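Local coordinates for protein Cys-Gly metallodipeptidase DUG1 (Saccharomyces cerevisiae, PDB 4G1P) that hydrolyses dipeptides, with high specificity for Cys-Gly, as a metal-dependent peptidase, and serves as the catalytic subunit of the complex that degrades glutathione, at residues N201-T206 with L408-D413; P209-G214 with T400-A405; S301-K306 with L310-R315. All blocks are in the same frame, centred on the assembly; numbering follows the deposited sequence.

Overall arrangement
Following the chain from its N terminus, the loop after strand 195-198 opens contact 1, which closes only at the end of helix 397-410. The next strand, 210-226, begins contact 2; its partner lies earlier on that same helix, so contact 2 is nested within contact 1, their centres about 9 Å apart. Contact 3 is local, joining a loop to helix 306-314 just after it, and is nested inside both others without crossing either. L204 links it to contact 1, its CD2 lying 3.7 Å from L310 CD2. Contacts 1 and 2 thus hold helix 397-410 against a loop and a strand, while contact 3 lies beside the second subunit.

Contact 1 (N201-T206 with L408-D413); sequences NYWLGT and LVYGVD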
ATOM      1  N   ASN A 201      26.940  -1.120  10.261  1.00 19.99           N
ATOM      2  CA  ASN A 201      25.968  -1.230  11.332  1.00 18.66           C
ATOM      3  C   ASN A 201      26.205  -0.112  12.320  1.00 19.31           C
ATOM      4  O   ASN A 201      26.801   0.887  11.962  1.00 20.43           O
ATOM      5  CB  ASN A 201      26.010  -2.609  11.995  1.00 23.89           C
ATOM      6  CG  ASN A 201      27.298  -2.863  12.745  1.00 27.63           C
ATOM      7  OD1 ASN A 201      28.393  -2.566  12.252  1.00 23.81           O
ATOM      8  ND2 ASN A 201      27.174  -3.403  13.956  1.00 22.37           N
ATOM      9  N   TYR A 202      25.749  -0.275  13.559  1.00 24.49           N
ATOM     10  CA  TYR A 202      25.663   0.846  14.502  1.00 21.68           C
ATOM     11  C   TYR A 202      26.033   0.399  15.889  1.00 20.13           C
ATOM     12  O   TYR A 202      26.018  -0.795  16.177  1.00 21.76           O
ATOM     13  CB  TYR A 202      24.229   1.398  14.521  1.00 22.89           C
ATOM     14  CG  TYR A 202      23.584   1.233  13.177  1.00 25.54           C
ATOM     15  CD1 TYR A 202      22.894   0.064  12.855  1.00 24.70           C
ATOM     16  CD2 TYR A 202      23.736   2.202  12.195  1.00 20.32           C
ATOM     17  CE1 TYR A 202      22.345  -0.113  11.595  1.00 27.29           C
ATOM     18  CE2 TYR A 202      23.189   2.035  10.943  1.00 22.83           C
ATOM     19  CZ  TYR A 202      22.494   0.881  10.641  1.00 26.00           C
ATOM     20  OH  TYR A 202      21.953   0.712   9.382  1.00 29.00           O
ATOM     21  N   TRP A 203      26.344   1.365  16.751  1.00 21.01           N
ATOM     22  CA  TRP A 203      26.499   1.103  18.173  1.00 17.97           C
ATOM     23  C   TRP A 203      25.189   0.558  18.656  1.00 20.54           C
ATOM     24  O   TRP A 203      24.143   0.833  18.075  1.00 21.68           O
ATOM     25  CB  TRP A 203      26.762   2.389  18.948  1.00 18.32           C
ATOM     26  CG  TRP A 203      28.052   3.041  18.664  1.00 17.72           C
ATOM     27  CD1 TRP A 203      29.029   2.598  17.824  1.00 17.55           C
ATOM     28  CD2 TRP A 203      28.528   4.270  19.225  1.00 19.32           C
ATOM     29  NE1 TRP A 203      30.084   3.480  17.821  1.00 19.55           N
ATOM     30  CE2 TRP A 203      29.800   4.516  18.673  1.00 19.70           C
ATOM     31  CE3 TRP A 203      27.998   5.188  20.133  1.00 19.81           C
ATOM     32  CZ2 TRP A 203      30.556   5.635  19.009  1.00 16.75           C
ATOM     33  CZ3 TRP A 203      28.747   6.300  20.463  1.00 17.79           C
ATOM     34  CH2 TRP A 203      30.014   6.512  19.903  1.00 18.72           C
ATOM     35  N   LEU A 204      25.241  -0.195  19.737  1.00 22.46           N
ATOM     36  CA  LEU A 204      24.035  -0.705  20.365  1.00 22.30           C
ATOM     37  C   LEU A 204      23.109   0.431  20.811  1.00 21.86           C
ATOM     38  O   LEU A 204      21.891   0.387  20.618  1.00 26.72           O
ATOM     39  CB  LEU A 204      24.437  -1.547  21.571  1.00 23.86           C
ATOM     40  CG  LEU A 204      23.302  -2.036  22.452  1.00 25.49           C
ATOM     41  CD1 LEU A 204      22.453  -2.974  21.637  1.00 24.34           C
ATOM     42  CD2 LEU A 204      23.896  -2.727  23.671  1.00 31.15           C
ATOM     43  N   GLY A 205      23.702   1.443  21.423  1.00 18.63           N
ATOM     44  CA  GLY A 205      22.951   2.528  22.012  1.00 19.55           C
ATOM     45  C   GLY A 205      23.525   3.802  21.459  1.00 20.96           C
ATOM     46  O   GLY A 205      24.002   3.816  20.322  1.00 20.78           O
ATOM     47  N   THR A 206      23.514   4.863  22.255  1.00 18.25           N
ATOM     48  CA  THR A 206      23.958   6.151  21.754  1.00 20.97           C
ATOM     49  C   THR A 206      25.180   6.733  22.462  1.00 24.01           C
ATOM     50  O   THR A 206      25.649   7.801  22.092  1.00 24.85           O
ATOM     51  CB  THR A 206      22.836   7.177  21.842  1.00 22.67           C
ATOM     52  OG1 THR A 206      22.557   7.450  23.219  1.00 26.27           O
ATOM     53  CG2 THR A 206      21.576   6.660  21.147  1.00 19.62           C
ATOM     54  N   LEU A 408      41.620   4.447  21.857  1.00 20.17           N
ATOM     55  CA  LEU A 408      42.390   5.641  21.570  1.00 20.62           C
ATOM     56  C   LEU A 408      41.517   6.850  21.286  1.00 26.69           C
ATOM     57  O   LEU A 408      41.791   7.931  21.789  1.00 34.19           O
ATOM     58  CB  LEU A 408      43.292   5.391  20.369  1.00 23.21           C
ATOM     59  CG  LEU A 408      44.103   6.589  19.905  1.00 22.65           C
ATOM     60  CD1 LEU A 408      45.032   7.021  21.033  1.00 23.34           C
ATOM     61  CD2 LEU A 408      44.885   6.216  18.655  1.00 19.23           C
ATOM     62  N   VAL A 409      40.467   6.665  20.486  1.00 24.11           N
ATOM     63  CA  VAL A 409      39.642   7.776  20.028  1.00 20.36           C
ATOM     64  C   VAL A 409      38.560   8.139  21.033  1.00 23.42           C
ATOM     65  O   VAL A 409      38.366   9.309  21.354  1.00 27.15           O
ATOM     66  CB  VAL A 409      38.969   7.464  18.667  1.00 22.23           C
ATOM     67  CG1 VAL A 409      38.043   8.593  18.243  1.00 20.21           C
ATOM     68  CG2 VAL A 409      40.013   7.190  17.593  1.00 21.33           C
ATOM     69  N   TYR A 410      37.843   7.142  21.529  1.00 24.64           N
ATOM     70  CA  TYR A 410      36.730   7.415  22.434  1.00 23.20           C
ATOM     71  C   TYR A 410      37.060   7.271  23.924  1.00 25.96           C
ATOM     72  O   TYR A 410      36.178   7.414  24.769  1.00 32.21           O
ATOM     73  CB  TYR A 410      35.534   6.534  22.094  1.00 25.64           C
ATOM     74  CG  TYR A 410      34.905   6.809  20.755  1.00 23.10           C
ATOM     75  CD1 TYR A 410      34.054   7.889  20.576  1.00 19.08           C
ATOM     76  CD2 TYR A 410      35.136   5.960  19.671  1.00 21.76           C
ATOM     77  CE1 TYR A 410      33.456   8.123  19.352  1.00 21.85           C
ATOM     78  CE2 TYR A 410      34.553   6.188  18.442  1.00 17.43           C
ATOM     79  CZ  TYR A 410      33.710   7.269  18.285  1.00 22.62           C
ATOM     80  OH  TYR A 410      33.118   7.498  17.060  1.00 21.75           O
ATOM     81  N   GLY A 411      38.316   6.978  24.247  1.00 31.76           N
ATOM     82  CA  GLY A 411      38.755   6.950  25.631  1.00 28.30           C
ATOM     83  C   GLY A 411      38.161   5.867  26.516  1.00 33.77           C
ATOM     84  O   GLY A 411      38.356   5.895  27.732  1.00 37.85           O
ATOM     85  N   VAL A 412      37.423   4.929  25.926  1.00 30.55           N
ATOM     86  CA  VAL A 412      36.938   3.751  26.650  1.00 30.03           C
ATOM     87  C   VAL A 412      37.125   2.560  25.745  1.00 32.15           C
ATOM     88  O   VAL A 412      37.325   2.721  24.549  1.00 34.42           O
ATOM     89  CB  VAL A 412      35.442   3.835  27.005  1.00 31.84           C
ATOM     90  CG1 VAL A 412      35.196   4.867  28.082  1.00 37.60           C
ATOM     91  CG2 VAL A 412      34.615   4.154  25.764  1.00 33.76           C
ATOM     92  N   ASP A 413      37.074   1.362  26.305  1.00 35.21           N
ATOM     93  CA  ASP A 413      37.112   0.168  25.473  1.00 32.87           C
ATOM     94  C   ASP A 413      35.693  -0.130  25.003  1.00 31.79           C
ATOM     95  O   ASP A 413      34.734   0.041  25.752  1.00 35.79           O
ATOM     96  CB  ASP A 413      37.729  -1.021  26.220  1.00 31.21           C
ATOM     97  CG  ASP A 413      39.219  -0.826  26.515  1.00 41.00           C
ATOM     98  OD1 ASP A 413      40.023  -0.759  25.555  1.00 38.36           O
ATOM     99  OD2 ASP A 413      39.591  -0.751  27.709  1.00 47.19           O
TER
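W203 drives the edge of its six-membered ring into the face of Y410, a T-shaped pair whose centroids are 5.3 Å apart and whose planes meet at 81°. The two side chains approach from opposite directions and span the whole gap, since the CA atoms of W203 and Y410 are separated by 12.8 Å. The closest approach is W203 CZ2 to Y410 CZ at 3.6 Å, and W203 CH2 reaches Y410 CE1 at 3.8 Å, so the indole presents the outer C-H corner of its benzo ring to the phenol end. On the reverse face of the tyrosine, V409 CG1 sits 4.1 Å above the plane, toward the rim. Y410 carries CG anti to its carbonyl carbon (chi1 -66°), the setting that sends the ring out from the helix end to meet the indole.

The tight side is that of W203, which is buried and also packs on P209 and on N460 of helix 458-477. The looser side lies beyond Y410: there the chain leaves the helix at solvent-exposed G411, whose phi is positive (66°), and continues into exposed V412. A serine in place of this tyrosine would probably leave the W203 edge without its aromatic face and open a gap between loop and helix.

The arrangement is thus a T-shaped aromatic pair within the M20 alpha/beta fold, joining the C-terminal end of helix 397-410 to the loop that follows the zinc ligand D200.

Contact 2 (P209-G214 with T400-A405); sequences PVLTYG and TAAKKA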
ATOM      1  N   PRO A 209      30.772   3.245  22.115  1.00 21.85           N
ATOM      2  CA  PRO A 209      31.167   2.526  20.900  1.00 20.05           C
ATOM      3  C   PRO A 209      31.217   1.025  21.118  1.00 21.90           C
ATOM      4  O   PRO A 209      31.359   0.570  22.250  1.00 23.57           O
ATOM      5  CB  PRO A 209      32.569   3.073  20.603  1.00 19.63           C
ATOM      6  CG  PRO A 209      33.041   3.646  21.892  1.00 19.40           C
ATOM      7  CD  PRO A 209      31.827   4.148  22.595  1.00 18.95           C
ATOM      8  N   VAL A 210      31.078   0.265  20.041  1.00 19.25           N
ATOM      9  CA  VAL A 210      31.055  -1.189  20.126  1.00 22.38           C
ATOM     10  C   VAL A 210      31.874  -1.785  18.995  1.00 21.06           C
ATOM     11  O   VAL A 210      32.169  -1.123  18.004  1.00 21.36           O
ATOM     12  CB  VAL A 210      29.597  -1.782  20.043  1.00 19.21           C
ATOM     13  CG1 VAL A 210      28.654  -1.057  20.972  1.00 18.66           C
ATOM     14  CG2 VAL A 210      29.066  -1.716  18.634  1.00 18.01           C
ATOM     15  N   LEU A 211      32.252  -3.039  19.149  1.00 20.13           N
ATOM     16  CA  LEU A 211      32.740  -3.794  18.012  1.00 20.13           C
ATOM     17  C   LEU A 211      31.818  -5.000  17.872  1.00 22.78           C
ATOM     18  O   LEU A 211      31.361  -5.583  18.870  1.00 20.76           O
ATOM     19  CB  LEU A 211      34.203  -4.195  18.193  1.00 22.57           C
ATOM     20  CG  LEU A 211      35.161  -3.007  18.331  1.00 20.99           C
ATOM     21  CD1 LEU A 211      36.563  -3.497  18.543  1.00 22.19           C
ATOM     22  CD2 LEU A 211      35.099  -2.105  17.104  1.00 20.10           C
ATOM     23  N   THR A 212      31.509  -5.348  16.632  1.00 18.22           N
ATOM     24  CA  THR A 212      30.449  -6.288  16.395  1.00 17.63           C
ATOM     25  C   THR A 212      30.998  -7.592  15.887  1.00 20.33           C
ATOM     26  O   THR A 212      31.723  -7.624  14.900  1.00 23.25           O
ATOM     27  CB  THR A 212      29.398  -5.695  15.453  1.00 19.92           C
ATOM     28  OG1 THR A 212      28.780  -4.581  16.109  1.00 20.30           O
ATOM     29  CG2 THR A 212      28.326  -6.727  15.111  1.00 21.43           C
ATOM     30  N   TYR A 213      30.659  -8.675  16.577  1.00 22.30           N
ATOM     31  CA  TYR A 213      31.177  -9.989  16.215  1.00 22.89           C
ATOM     32  C   TYR A 213      30.111 -10.969  15.701  1.00 25.38           C
ATOM     33  O   TYR A 213      30.425 -12.131  15.413  1.00 26.05           O
ATOM     34  CB  TYR A 213      31.967 -10.598  17.386  1.00 24.40           C
ATOM     35  CG  TYR A 213      31.144 -10.924  18.620  1.00 24.44           C
ATOM     36  CD1 TYR A 213      30.951  -9.983  19.622  1.00 23.40           C
ATOM     37  CD2 TYR A 213      30.575 -12.176  18.785  1.00 21.16           C
ATOM     38  CE1 TYR A 213      30.213 -10.276  20.737  1.00 23.68           C
ATOM     39  CE2 TYR A 213      29.830 -12.475  19.892  1.00 20.42           C
ATOM     40  CZ  TYR A 213      29.652 -11.529  20.868  1.00 23.62           C
ATOM     41  OH  TYR A 213      28.909 -11.842  21.984  1.00 25.84           O
ATOM     42  N   GLY A 214      28.865 -10.505  15.574  1.00 25.92           N
ATOM     43  CA  GLY A 214      27.773 -11.365  15.123  1.00 25.14           C
ATOM     44  C   GLY A 214      26.590 -10.697  14.432  1.00 24.88           C
ATOM     45  O   GLY A 214      26.116  -9.643  14.855  1.00 29.16           O
ATOM     46  N   THR A 400      41.393  -6.882  18.181  1.00 20.69           N
ATOM     47  CA  THR A 400      42.381  -6.299  19.070  1.00 21.42           C
ATOM     48  C   THR A 400      42.829  -4.954  18.537  1.00 17.33           C
ATOM     49  O   THR A 400      42.803  -3.950  19.244  1.00 15.93           O
ATOM     50  CB  THR A 400      43.589  -7.211  19.206  1.00 26.09           C
ATOM     51  OG1 THR A 400      43.146  -8.513  19.609  1.00 27.54           O
ATOM     52  CG2 THR A 400      44.543  -6.655  20.227  1.00 22.44           C
ATOM     53  N   ALA A 401      43.225  -4.944  17.272  1.00 18.26           N
ATOM     54  CA  ALA A 401      43.575  -3.705  16.586  1.00 19.61           C
ATOM     55  C   ALA A 401      42.445  -2.677  16.697  1.00 20.22           C
ATOM     56  O   ALA A 401      42.684  -1.518  17.058  1.00 17.42           O
ATOM     57  CB  ALA A 401      43.912  -3.978  15.125  1.00 18.39           C
ATOM     58  N   ALA A 402      41.219  -3.113  16.400  1.00 19.58           N
ATOM     59  CA  ALA A 402      40.059  -2.225  16.427  1.00 19.30           C
ATOM     60  C   ALA A 402      39.763  -1.772  17.842  1.00 19.13           C
ATOM     61  O   ALA A 402      39.375  -0.626  18.058  1.00 20.90           O
ATOM     62  CB  ALA A 402      38.828  -2.893  15.807  1.00 17.33           C
ATOM     63  N   LYS A 403      39.953  -2.667  18.806  1.00 19.37           N
ATOM     64  CA  LYS A 403      39.714  -2.321  20.208  1.00 23.24           C
ATOM     65  C   LYS A 403      40.639  -1.192  20.661  1.00 21.11           C
ATOM     66  O   LYS A 403      40.183  -0.212  21.246  1.00 21.52           O
ATOM     67  CB  LYS A 403      39.873  -3.545  21.115  1.00 24.35           C
ATOM     68  CG  LYS A 403      39.638  -3.255  22.569  1.00 25.35           C
ATOM     69  CD  LYS A 403      40.015  -4.435  23.447  1.00 31.72           C
ATOM     70  CE  LYS A 403      39.689  -4.128  24.909  1.00 44.51           C
ATOM     71  NZ  LYS A 403      40.381  -5.032  25.876  1.00 42.76           N
ATOM     72  N   LYS A 404      41.934  -1.323  20.379  1.00 21.53           N
ATOM     73  CA  LYS A 404      42.893  -0.275  20.751  1.00 24.34           C
ATOM     74  C   LYS A 404      42.588   1.034  20.018  1.00 23.52           C
ATOM     75  O   LYS A 404      42.673   2.120  20.596  1.00 23.81           O
ATOM     76  CB  LYS A 404      44.341  -0.705  20.486  1.00 23.37           C
ATOM     77  CG  LYS A 404      44.731  -2.024  21.138  1.00 32.16           C
ATOM     78  CD  LYS A 404      46.200  -2.377  20.878  1.00 40.63           C
ATOM     79  CE  LYS A 404      46.522  -3.803  21.349  1.00 45.66           C
ATOM     80  NZ  LYS A 404      47.969  -4.154  21.206  1.00 43.83           N
ATOM     81  N   ALA A 405      42.221   0.926  18.748  1.00 21.56           N
ATOM     82  CA  ALA A 405      41.799   2.093  17.981  1.00 20.54           C
ATOM     83  C   ALA A 405      40.612   2.802  18.644  1.00 18.25           C
ATOM     84  O   ALA A 405      40.649   4.000  18.867  1.00 18.77           O
ATOM     85  CB  ALA A 405      41.472   1.691  16.569  1.00 20.60           C
TER
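L211 packs against A402 and K403 where strand 210-226 lies beside helix 397-410, a helix-on-sheet contact of the alpha/beta scaffold of M20 peptidases. Along 209-214, P209 ends the loop before the strand and leans on T406 and Y410, further along the same helix, while V210 turns to T417. L211 follows, the residue of 209-214 that meets 400-405: its CB points toward the helix, and its CA is 7.5 Å from that of K403. Backbone hydrogen bonds tie L211 to D415 and T417 of the parallel neighbouring strand. The leucine's CG lies beside the backbone N (chi1 -61°) and CD1 extends outward from there (chi2 178°), so that this methyl leads the approach. L211 CD1 lies 3.6 Å from A402 CB and 3.5 Å from K403 N. With only a methyl at A402, the side-chain contact is made directly at CB, and it is apolar and buried. Two residues on, Y213 rests on F399, which belongs to the same helix just before 400-405. K403 meets the leucine with its backbone N and its CB, while its extended chain leads away: K403 CB is 4.2 Å from L211 CD1.

Contact 3 (S301-K306 with L310-R315); sequences SLYDKK and LMHRWR
K306 and L310 are joined by a helical backbone bond, L310 N to K306 O at 2.9 Å with an N-H...O angle of 161°, and their CA atoms lie 6.1 Å apart. This is the i to i+4 bond of the first turn of helix 306-314, with K305 at the N-cap position. Before it the irregular chain 301-305 runs alongside the helix rather than within it, and the CA atoms of Y303 and H312 stand 8.7 Å apart. S301 OG donates to Y303 O at 2.6 Å, a bond that loops back over L302 to the stacking residue's own carbonyl.

Between Y303 and H312 the rings form an offset stack, centroids 4.0 Å apart and planes at 7°. The shift carries the phenol OH of Y303 over the centre of the imidazole, while H312 ND1 lies above the rim of the tyrosine ring. Separately, K306 CG touches L310 CD1 at 3.6 Å, and K306 NZ goes on to I285 O. Loop and helix are packed together here at the homodimer contact: G239 of the second subunit packs against the side chains of both Y303 and H312, and L302 makes backbone hydrogen bonds to that subunit.

H312 ND1 is also hydrogen-bonded to D308 O, one turn back. Because a carbonyl can only accept, ND1 is likely to carry a hydrogen; that bond is likely to limit the rotation of the imidazole and so steady the plane against which Y303 stacks.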
ATOM      1  N   SER A 301       8.462  -1.918  24.405  1.00 23.31           N
ATOM      2  CA  SER A 301       9.370  -3.048  24.409  1.00 23.54           C
ATOM      3  C   SER A 301       8.621  -4.319  24.736  1.00 23.53           C
ATOM      4  O   SER A 301       7.576  -4.276  25.355  1.00 28.14           O
ATOM      5  CB  SER A 301      10.442  -2.851  25.467  1.00 26.78           C
ATOM      6  OG  SER A 301      11.175  -4.052  25.633  1.00 32.73           O
ATOM      7  N   LEU A 302       9.176  -5.452  24.346  1.00 23.28           N
ATOM      8  CA  LEU A 302       8.606  -6.737  24.706  1.00 24.33           C
ATOM      9  C   LEU A 302       9.283  -7.357  25.929  1.00 26.27           C
ATOM     10  O   LEU A 302       8.876  -8.415  26.380  1.00 27.02           O
ATOM     11  CB  LEU A 302       8.726  -7.700  23.524  1.00 26.64           C
ATOM     12  CG  LEU A 302       8.037  -7.325  22.208  1.00 24.39           C
ATOM     13  CD1 LEU A 302       8.432  -8.314  21.114  1.00 23.44           C
ATOM     14  CD2 LEU A 302       6.515  -7.279  22.374  1.00 21.27           C
ATOM     15  N   TYR A 303      10.334  -6.707  26.436  1.00 33.19           N
ATOM     16  CA  TYR A 303      11.144  -7.217  27.550  1.00 31.65           C
ATOM     17  C   TYR A 303      11.751  -6.079  28.353  1.00 34.86           C
ATOM     18  O   TYR A 303      12.142  -5.065  27.791  1.00 35.28           O
ATOM     19  CB  TYR A 303      12.309  -8.060  27.045  1.00 27.77           C
ATOM     20  CG  TYR A 303      11.908  -9.251  26.236  1.00 28.37           C
ATOM     21  CD1 TYR A 303      11.407 -10.391  26.841  1.00 31.57           C
ATOM     22  CD2 TYR A 303      12.046  -9.246  24.860  1.00 30.34           C
ATOM     23  CE1 TYR A 303      11.041 -11.498  26.087  1.00 31.47           C
ATOM     24  CE2 TYR A 303      11.680 -10.339  24.101  1.00 31.91           C
ATOM     25  CZ  TYR A 303      11.175 -11.458  24.719  1.00 30.93           C
ATOM     26  OH  TYR A 303      10.818 -12.533  23.954  1.00 32.88           O
ATOM     27  N   ASP A 304      11.869  -6.264  29.663  1.00 37.90           N
ATOM     28  CA  ASP A 304      12.476  -5.250  30.518  1.00 38.19           C
ATOM     29  C   ASP A 304      13.917  -5.567  30.913  1.00 37.09           C
ATOM     30  O   ASP A 304      14.732  -4.667  31.112  1.00 40.49           O
ATOM     31  CB  ASP A 304      11.631  -5.055  31.766  1.00 43.21           C
ATOM     32  CG  ASP A 304      10.272  -4.482  31.449  1.00 55.46           C
ATOM     33  OD1 ASP A 304      10.162  -3.775  30.421  1.00 51.93           O
ATOM     34  OD2 ASP A 304       9.320  -4.736  32.222  1.00 61.04           O
ATOM     35  N   LYS A 305      14.224  -6.850  31.032  1.00 36.30           N
ATOM     36  CA  LYS A 305      15.552  -7.268  31.452  1.00 38.48           C
ATOM     37  C   LYS A 305      16.583  -7.072  30.348  1.00 33.33           C
ATOM     38  O   LYS A 305      16.365  -7.485  29.210  1.00 32.07           O
ATOM     39  CB  LYS A 305      15.542  -8.732  31.911  1.00 43.27           C
ATOM     40  CG  LYS A 305      15.120  -8.949  33.361  1.00 47.33           C
ATOM     41  CD  LYS A 305      15.514 -10.351  33.841  1.00 51.97           C
ATOM     42  CE  LYS A 305      17.028 -10.581  33.730  1.00 51.84           C
ATOM     43  NZ  LYS A 305      17.443 -11.976  34.105  1.00 55.59           N
ATOM     44  N   LYS A 306      17.706  -6.458  30.710  1.00 31.29           N
ATOM     45  CA  LYS A 306      18.774  -6.143  29.772  1.00 29.77           C
ATOM     46  C   LYS A 306      19.188  -7.381  29.011  1.00 30.50           C
ATOM     47  O   LYS A 306      19.310  -7.358  27.789  1.00 29.33           O
ATOM     48  CB  LYS A 306      19.983  -5.559  30.510  1.00 32.60           C
ATOM     49  CG  LYS A 306      21.232  -5.403  29.642  1.00 36.45           C
ATOM     50  CD  LYS A 306      22.450  -4.922  30.442  1.00 41.36           C
ATOM     51  CE  LYS A 306      23.374  -6.082  30.829  1.00 40.80           C
ATOM     52  NZ  LYS A 306      24.416  -5.674  31.805  1.00 38.27           N
ATOM     53  N   LEU A 310      18.755  -7.916  24.979  1.00 26.69           N
ATOM     54  CA  LEU A 310      19.937  -8.178  24.179  1.00 24.72           C
ATOM     55  C   LEU A 310      19.825  -9.521  23.466  1.00 25.46           C
ATOM     56  O   LEU A 310      20.094  -9.617  22.265  1.00 23.95           O
ATOM     57  CB  LEU A 310      21.217  -8.064  25.012  1.00 24.69           C
ATOM     58  CG  LEU A 310      21.494  -6.694  25.652  1.00 28.01           C
ATOM     59  CD1 LEU A 310      22.661  -6.771  26.620  1.00 29.06           C
ATOM     60  CD2 LEU A 310      21.737  -5.602  24.617  1.00 24.25           C
ATOM     61  N   MET A 311      19.391 -10.545  24.188  1.00 22.91           N
ATOM     62  CA  MET A 311      19.338 -11.878  23.601  1.00 25.90           C
ATOM     63  C   MET A 311      18.256 -12.032  22.543  1.00 25.99           C
ATOM     64  O   MET A 311      18.410 -12.803  21.589  1.00 23.52           O
ATOM     65  CB  MET A 311      19.213 -12.950  24.680  1.00 31.62           C
ATOM     66  CG  MET A 311      20.513 -13.171  25.440  1.00 34.26           C
ATOM     67  SD  MET A 311      20.452 -14.665  26.425  1.00 51.10           S
ATOM     68  CE  MET A 311      18.930 -14.386  27.327  1.00 41.91           C
ATOM     69  N   HIS A 312      17.174 -11.282  22.701  1.00 24.43           N
ATOM     70  CA  HIS A 312      16.127 -11.305  21.701  1.00 25.44           C
ATOM     71  C   HIS A 312      16.423 -10.421  20.484  1.00 28.67           C
ATOM     72  O   HIS A 312      15.847 -10.640  19.419  1.00 26.29           O
ATOM     73  CB  HIS A 312      14.755 -11.034  22.324  1.00 29.62           C
ATOM     74  CG  HIS A 312      14.175 -12.239  22.998  1.00 31.44           C
ATOM     75  ND1 HIS A 312      14.158 -12.395  24.367  1.00 33.54           N
ATOM     76  CD2 HIS A 312      13.645 -13.373  22.483  1.00 28.22           C
ATOM     77  CE1 HIS A 312      13.622 -13.564  24.667  1.00 30.84           C
ATOM     78  NE2 HIS A 312      13.305 -14.177  23.542  1.00 26.80           N
ATOM     79  N   ARG A 313      17.327  -9.447  20.627  1.00 26.51           N
ATOM     80  CA  ARG A 313      17.873  -8.760  19.451  1.00 24.69           C
ATOM     81  C   ARG A 313      18.954  -9.573  18.760  1.00 22.77           C
ATOM     82  O   ARG A 313      19.111  -9.474  17.554  1.00 21.80           O
ATOM     83  CB  ARG A 313      18.521  -7.430  19.809  1.00 26.15           C
ATOM     84  CG  ARG A 313      17.640  -6.450  20.499  1.00 32.95           C
ATOM     85  CD  ARG A 313      18.491  -5.323  21.045  1.00 32.90           C
ATOM     86  NE  ARG A 313      18.967  -4.460  19.975  1.00 30.99           N
ATOM     87  CZ  ARG A 313      18.804  -3.147  19.969  1.00 30.93           C
ATOM     88  NH1 ARG A 313      18.198  -2.565  20.989  1.00 34.19           N
ATOM     89  NH2 ARG A 313      19.258  -2.419  18.958  1.00 36.24           N
ATOM     90  N   TRP A 314      19.723 -10.350  19.522  1.00 24.78           N
ATOM     91  CA  TRP A 314      20.968 -10.913  18.984  1.00 25.16           C
ATOM     92  C   TRP A 314      20.966 -12.393  18.612  1.00 25.65           C
ATOM     93  O   TRP A 314      21.587 -12.776  17.623  1.00 24.88           O
ATOM     94  CB  TRP A 314      22.139 -10.654  19.932  1.00 24.52           C
ATOM     95  CG  TRP A 314      22.493  -9.215  20.098  1.00 27.07           C
ATOM     96  CD1 TRP A 314      22.049  -8.169  19.346  1.00 24.03           C
ATOM     97  CD2 TRP A 314      23.357  -8.655  21.100  1.00 29.34           C
ATOM     98  NE1 TRP A 314      22.577  -6.996  19.819  1.00 23.96           N
ATOM     99  CE2 TRP A 314      23.388  -7.265  20.892  1.00 25.30           C
ATOM    100  CE3 TRP A 314      24.108  -9.199  22.155  1.00 29.02           C
ATOM    101  CZ2 TRP A 314      24.147  -6.405  21.692  1.00 25.62           C
ATOM    102  CZ3 TRP A 314      24.854  -8.347  22.952  1.00 24.49           C
ATOM    103  CH2 TRP A 314      24.868  -6.966  22.717  1.00 26.48           C
ATOM    104  N   ARG A 315      20.311 -13.233  19.408  1.00 28.85           N
ATOM    105  CA  ARG A 315      20.540 -14.671  19.262  1.00 30.36           C
ATOM    106  C   ARG A 315      19.292 -15.535  19.282  1.00 27.71           C
ATOM    107  O   ARG A 315      19.390 -16.743  19.130  1.00 26.94           O
ATOM    108  CB  ARG A 315      21.565 -15.173  20.294  1.00 28.00           C
ATOM    109  CG  ARG A 315      21.150 -14.978  21.740  1.00 27.65           C
ATOM    110  CD  ARG A 315      20.650 -16.280  22.337  1.00 29.68           C
ATOM    111  NE  ARG A 315      21.611 -17.352  22.133  1.00 28.33           N
ATOM    112  CZ  ARG A 315      21.280 -18.601  21.819  1.00 34.59           C
ATOM    113  NH1 ARG A 315      20.003 -18.931  21.689  1.00 30.08           N
ATOM    114  NH2 ARG A 315      22.223 -19.523  21.639  1.00 33.00           N
TER